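Long-range contact in beta-galactosidase (Trichoderma reesei, PDB 3OG2), which probably hydrolyses terminal non-reducing beta-D-galactose residues in beta-D-galactosides, as a family 35 glycoside hydrolase: residues V210-T222 with L229-P241. Numbering follows the deposited sequence.
Sequences VPLINNDAFPGGT and LGSVDIYGHDGYP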
loop_
_atom_site.group_PDB
_atom_site.type_symbol
_atom_site.label_atom_id
_atom_site.label_comp_id
_atom_site.label_asym_id
_atom_site.label_seq_id
_atom_site.Cartn_x
_atom_site.Cartn_y
_atom_site.Cartn_z
ATOM N N VAL A 210 -6.686 -9.309 -22.241
ATOM C CA VAL A 210 -6.899 -10.128 -21.068
ATOM C C VAL A 210 -8.267 -9.821 -20.498
ATOM O O VAL A 210 -8.939 -8.862 -20.925
ATOM C CB VAL A 210 -5.780 -9.906 -20.021
ATOM C CG1 VAL A 210 -4.431 -10.429 -20.623
ATOM C CG2 VAL A 210 -5.683 -8.462 -19.549
ATOM N N PRO A 211 -8.738 -10.656 -19.569
ATOM C CA PRO A 211 -10.081 -10.417 -19.032
ATOM C C PRO A 211 -10.134 -9.104 -18.246
ATOM O O PRO A 211 -9.188 -8.717 -17.568
ATOM C CB PRO A 211 -10.322 -11.589 -18.101
ATOM C CG PRO A 211 -9.399 -12.685 -18.668
ATOM C CD PRO A 211 -8.156 -11.915 -19.042
ATOM N N LEU A 212 -11.351 -8.524 -18.337
ATOM C CA LEU A 212 -11.651 -7.302 -17.569
ATOM C C LEU A 212 -12.397 -7.685 -16.296
ATOM O O LEU A 212 -13.365 -8.454 -16.351
ATOM C CB LEU A 212 -12.557 -6.340 -18.375
ATOM C CG LEU A 212 -11.966 -5.900 -19.705
ATOM C CD1 LEU A 212 -13.011 -5.072 -20.460
ATOM C CD2 LEU A 212 -10.658 -5.169 -19.456
ATOM N N ILE A 213 -11.948 -7.152 -15.189
ATOM C CA ILE A 213 -12.554 -7.407 -13.873
ATOM C C ILE A 213 -12.854 -6.077 -13.252
ATOM O O ILE A 213 -12.078 -5.111 -13.377
ATOM C CB ILE A 213 -11.578 -8.223 -13.029
ATOM C CG1 ILE A 213 -12.224 -8.718 -11.714
ATOM C CG2 ILE A 213 -10.265 -7.498 -12.731
ATOM C CD1 ILE A 213 -11.439 -9.858 -11.034
ATOM N N ASN A 214 -14.015 -5.974 -12.595
ATOM C CA ASN A 214 -14.317 -4.711 -11.924
ATOM C C ASN A 214 -14.247 -4.885 -10.403
ATOM O O ASN A 214 -13.917 -5.929 -9.888
ATOM C CB ASN A 214 -15.694 -4.133 -12.364
ATOM C CG ASN A 214 -16.863 -4.982 -11.926
ATOM O OD1 ASN A 214 -16.772 -6.160 -11.551
ATOM N ND2 ASN A 214 -18.012 -4.394 -12.108
ATOM N N ASN A 215 -14.527 -3.762 -9.706
ATOM C CA ASN A 215 -14.419 -3.755 -8.268
ATOM C C ASN A 215 -15.516 -2.932 -7.655
ATOM O O ASN A 215 -15.317 -1.855 -7.109
ATOM C CB ASN A 215 -13.021 -3.276 -7.803
ATOM C CG ASN A 215 -12.714 -1.827 -8.034
ATOM O OD1 ASN A 215 -13.117 -1.260 -9.066
ATOM N ND2 ASN A 215 -12.006 -1.209 -7.104
ATOM N N ASP A 216 -16.717 -3.447 -7.725
ATOM C CA ASP A 216 -17.864 -2.815 -7.096
ATOM C C ASP A 216 -17.575 -2.579 -5.618
ATOM O O ASP A 216 -17.003 -3.452 -4.950
ATOM C CB ASP A 216 -19.072 -3.697 -7.328
ATOM C CG ASP A 216 -20.443 -3.034 -7.454
ATOM O OD1 ASP A 216 -20.548 -1.805 -7.237
ATOM O OD2 ASP A 216 -21.413 -3.792 -7.722
ATOM N N ALA A 217 -17.938 -1.405 -5.076
ATOM C CA ALA A 217 -17.620 -1.114 -3.683
ATOM C C ALA A 217 -18.262 -2.062 -2.696
ATOM O O ALA A 217 -17.779 -2.277 -1.556
ATOM C CB ALA A 217 -17.974 0.317 -3.344
ATOM N N PHE A 218 -19.407 -2.604 -3.107
ATOM C CA PHE A 218 -20.175 -3.559 -2.326
ATOM C C PHE A 218 -20.813 -4.468 -3.358
ATOM O O PHE A 218 -20.738 -4.200 -4.575
ATOM C CB PHE A 218 -21.198 -2.829 -1.427
ATOM C CG PHE A 218 -22.274 -2.135 -2.248
ATOM C CD1 PHE A 218 -22.074 -0.878 -2.786
ATOM C CD2 PHE A 218 -23.490 -2.752 -2.489
ATOM C CE1 PHE A 218 -23.065 -0.247 -3.558
ATOM C CE2 PHE A 218 -24.489 -2.134 -3.250
ATOM C CZ PHE A 218 -24.264 -0.879 -3.784
ATOM N N PRO A 219 -21.446 -5.571 -2.960
ATOM C CA PRO A 219 -22.064 -6.456 -3.954
ATOM C C PRO A 219 -23.368 -5.869 -4.505
ATOM O O PRO A 219 -24.478 -6.287 -4.175
ATOM C CB PRO A 219 -22.286 -7.769 -3.185
ATOM C CG PRO A 219 -21.554 -7.622 -1.923
ATOM C CD PRO A 219 -21.500 -6.157 -1.613
ATOM N N GLY A 220 -23.270 -4.839 -5.332
ATOM C CA GLY A 220 -24.414 -4.163 -5.915
ATOM C C GLY A 220 -24.745 -4.699 -7.298
ATOM O O GLY A 220 -25.758 -4.265 -7.874
ATOM N N GLY A 221 -23.946 -5.562 -7.890
ATOM C CA GLY A 221 -24.208 -6.141 -9.207
ATOM C C GLY A 221 -23.791 -5.245 -10.377
ATOM O O GLY A 221 -24.047 -5.641 -11.540
ATOM N N THR A 222 -23.242 -4.071 -10.151
ATOM C CA THR A 222 -22.969 -3.166 -11.289
ATOM C C THR A 222 -21.894 -3.726 -12.182
ATOM O O THR A 222 -20.810 -4.082 -11.679
ATOM C CB THR A 222 -22.597 -1.771 -10.742
ATOM O OG1 THR A 222 -23.743 -1.292 -9.984
ATOM C CG2 THR A 222 -22.319 -0.780 -11.846
ATOM N N LEU A 229 -24.856 -3.931 -21.865
ATOM C CA LEU A 229 -23.907 -2.893 -22.221
ATOM C C LEU A 229 -23.105 -2.468 -21.004
ATOM O O LEU A 229 -23.653 -2.253 -19.929
ATOM C CB LEU A 229 -24.749 -1.714 -22.726
ATOM C CG LEU A 229 -23.947 -0.595 -23.304
ATOM C CD1 LEU A 229 -23.234 -0.982 -24.607
ATOM C CD2 LEU A 229 -24.922 0.574 -23.615
ATOM N N GLY A 230 -21.783 -2.383 -21.140
ATOM C CA GLY A 230 -20.941 -1.952 -20.027
ATOM C C GLY A 230 -20.487 -3.036 -19.071
ATOM O O GLY A 230 -19.779 -2.810 -18.143
ATOM N N SER A 231 -20.886 -4.302 -19.337
ATOM C CA SER A 231 -20.484 -5.404 -18.474
ATOM C C SER A 231 -19.045 -5.824 -18.708
ATOM O O SER A 231 -18.528 -5.861 -19.811
ATOM C CB SER A 231 -21.455 -6.561 -18.667
ATOM O OG SER A 231 -21.480 -7.080 -19.970
ATOM N N VAL A 232 -18.411 -6.210 -17.597
ATOM C CA VAL A 232 -17.039 -6.762 -17.672
ATOM C C VAL A 232 -17.086 -8.273 -17.740
ATOM O O VAL A 232 -18.148 -8.909 -17.791
ATOM C CB VAL A 232 -16.199 -6.275 -16.479
ATOM C CG1 VAL A 232 -16.034 -4.743 -16.522
ATOM C CG2 VAL A 232 -16.785 -6.715 -15.142
ATOM N N ASP A 233 -15.899 -8.902 -17.753
ATOM C CA ASP A 233 -15.821 -10.347 -17.882
ATOM C C ASP A 233 -16.034 -11.065 -16.551
ATOM O O ASP A 233 -16.680 -12.100 -16.482
ATOM C CB ASP A 233 -14.473 -10.729 -18.453
ATOM C CG ASP A 233 -14.297 -10.184 -19.856
ATOM O OD1 ASP A 233 -15.251 -10.329 -20.686
ATOM O OD2 ASP A 233 -13.207 -9.716 -20.168
ATOM N N ILE A 234 -15.405 -10.516 -15.498
ATOM C CA ILE A 234 -15.451 -11.156 -14.183
ATOM C C ILE A 234 -15.940 -10.088 -13.208
ATOM O O ILE A 234 -15.324 -9.011 -13.099
ATOM C CB ILE A 234 -14.074 -11.705 -13.744
ATOM C CG1 ILE A 234 -13.584 -12.770 -14.728
ATOM C CG2 ILE A 234 -14.121 -12.126 -12.293
ATOM C CD1 ILE A 234 -12.137 -13.231 -14.468
ATOM N N TYR A 235 -17.031 -10.353 -12.502
ATOM C CA TYR A 235 -17.547 -9.406 -11.533
ATOM C C TYR A 235 -16.707 -9.465 -10.255
ATOM O O TYR A 235 -16.579 -10.563 -9.670
ATOM C CB TYR A 235 -19.018 -9.761 -11.199
ATOM C CG TYR A 235 -19.571 -8.841 -10.143
ATOM C CD1 TYR A 235 -19.921 -7.512 -10.428
ATOM C CD2 TYR A 235 -19.737 -9.320 -8.813
ATOM C CE1 TYR A 235 -20.425 -6.640 -9.460
ATOM C CE2 TYR A 235 -20.250 -8.430 -7.866
ATOM C CZ TYR A 235 -20.585 -7.127 -8.184
ATOM O OH TYR A 235 -21.107 -6.302 -7.199
ATOM N N GLY A 236 -16.178 -8.347 -9.830
ATOM C CA GLY A 236 -15.412 -8.265 -8.579
ATOM C C GLY A 236 -16.101 -7.246 -7.643
ATOM O O GLY A 236 -16.771 -6.336 -8.114
ATOM N N HIS A 237 -15.865 -7.455 -6.341
ATOM C CA HIS A 237 -16.279 -6.409 -5.418
ATOM C C HIS A 237 -15.273 -6.326 -4.273
ATOM O O HIS A 237 -14.340 -7.124 -4.179
ATOM C CB HIS A 237 -17.722 -6.587 -4.913
ATOM C CG HIS A 237 -17.950 -7.677 -3.915
ATOM N ND1 HIS A 237 -17.638 -7.560 -2.574
ATOM C CD2 HIS A 237 -18.460 -8.921 -4.105
ATOM C CE1 HIS A 237 -17.984 -8.729 -1.986
ATOM N NE2 HIS A 237 -18.477 -9.576 -2.872
ATOM N N ASP A 238 -15.487 -5.304 -3.454
ATOM C CA ASP A 238 -14.506 -4.975 -2.401
ATOM C C ASP A 238 -15.102 -5.163 -1.019
ATOM O O ASP A 238 -16.319 -5.402 -0.888
ATOM C CB ASP A 238 -14.073 -3.523 -2.582
ATOM C CG ASP A 238 -13.313 -3.341 -3.889
ATOM O OD1 ASP A 238 -12.937 -4.319 -4.569
ATOM O OD2 ASP A 238 -13.039 -2.158 -4.282
ATOM N N GLY A 239 -14.269 -5.093 -0.000
ATOM C CA GLY A 239 -14.815 -5.126 1.359
ATOM C C GLY A 239 -13.806 -4.625 2.365
ATOM O O GLY A 239 -12.660 -5.081 2.335
ATOM N N TYR A 240 -14.251 -3.726 3.253
ATOM C CA TYR A 240 -13.435 -3.225 4.344
ATOM C C TYR A 240 -14.278 -3.323 5.626
ATOM O O TYR A 240 -14.701 -2.323 6.207
ATOM C CB TYR A 240 -13.003 -1.782 4.092
ATOM C CG TYR A 240 -12.048 -1.681 2.939
ATOM C CD1 TYR A 240 -12.552 -1.569 1.634
ATOM C CD2 TYR A 240 -10.672 -1.663 3.126
ATOM C CE1 TYR A 240 -11.696 -1.472 0.536
ATOM C CE2 TYR A 240 -9.800 -1.550 2.044
ATOM C CZ TYR A 240 -10.326 -1.448 0.757
ATOM O OH TYR A 240 -9.417 -1.333 -0.300
ATOM N N PRO A 241 -14.551 -4.548 6.060
ATOM C CA PRO A 241 -15.591 -4.745 7.077
ATOM C C PRO A 241 -15.230 -4.201 8.425
ATOM O O PRO A 241 -16.164 -3.953 9.213
ATOM C CB PRO A 241 -15.777 -6.272 7.117
ATOM C CG PRO A 241 -14.584 -6.870 6.427
ATOM C CD PRO A 241 -13.973 -5.805 5.536
#
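D216 OD2 is gripped by two firm donors: Y235 OH, 2.6 Å from it on the anti side, and T222 N, which comes from above the carboxylate plane; G220 N adds a weak bond. The carboxylate stands almost perpendicular to the Y235 ring (89°) and meets it at the edge. With CG anti to the backbone N (chi1 177°), Y235 reaches into the 216-222 loop, where T222 O lies 3.4 Å from CE1, also in the ring plane. A phenylalanine at Y235 would probably leave D216 OD2 without its hydroxyl donor and the loop less firmly held. N214 OD1 takes G236 N at 2.8 Å in a nearly straight bond (169°). Toward the start of both segments, L212 O accepts from both D233 N and I234 N, while L212 N donates to D233 OD2, which also forms a salt bridge with R204. P219 CG sits over one face of the H237 ring, 3.8 Å from its centroid, a CH-pi contact. N215 OD1 accepts from E180 N, while its ND2 donates to N179 OD1 and, weakly, to D238 OD2. Through single parallel bridges, I213 with I234 and D216 with H237, the irregular 210-217 backbone, itself bonded to Y175 of strand 172-177, fills the place between that strand and strand 236-239 of the TIM barrel, beside the galactose-binding residues N179 and E180.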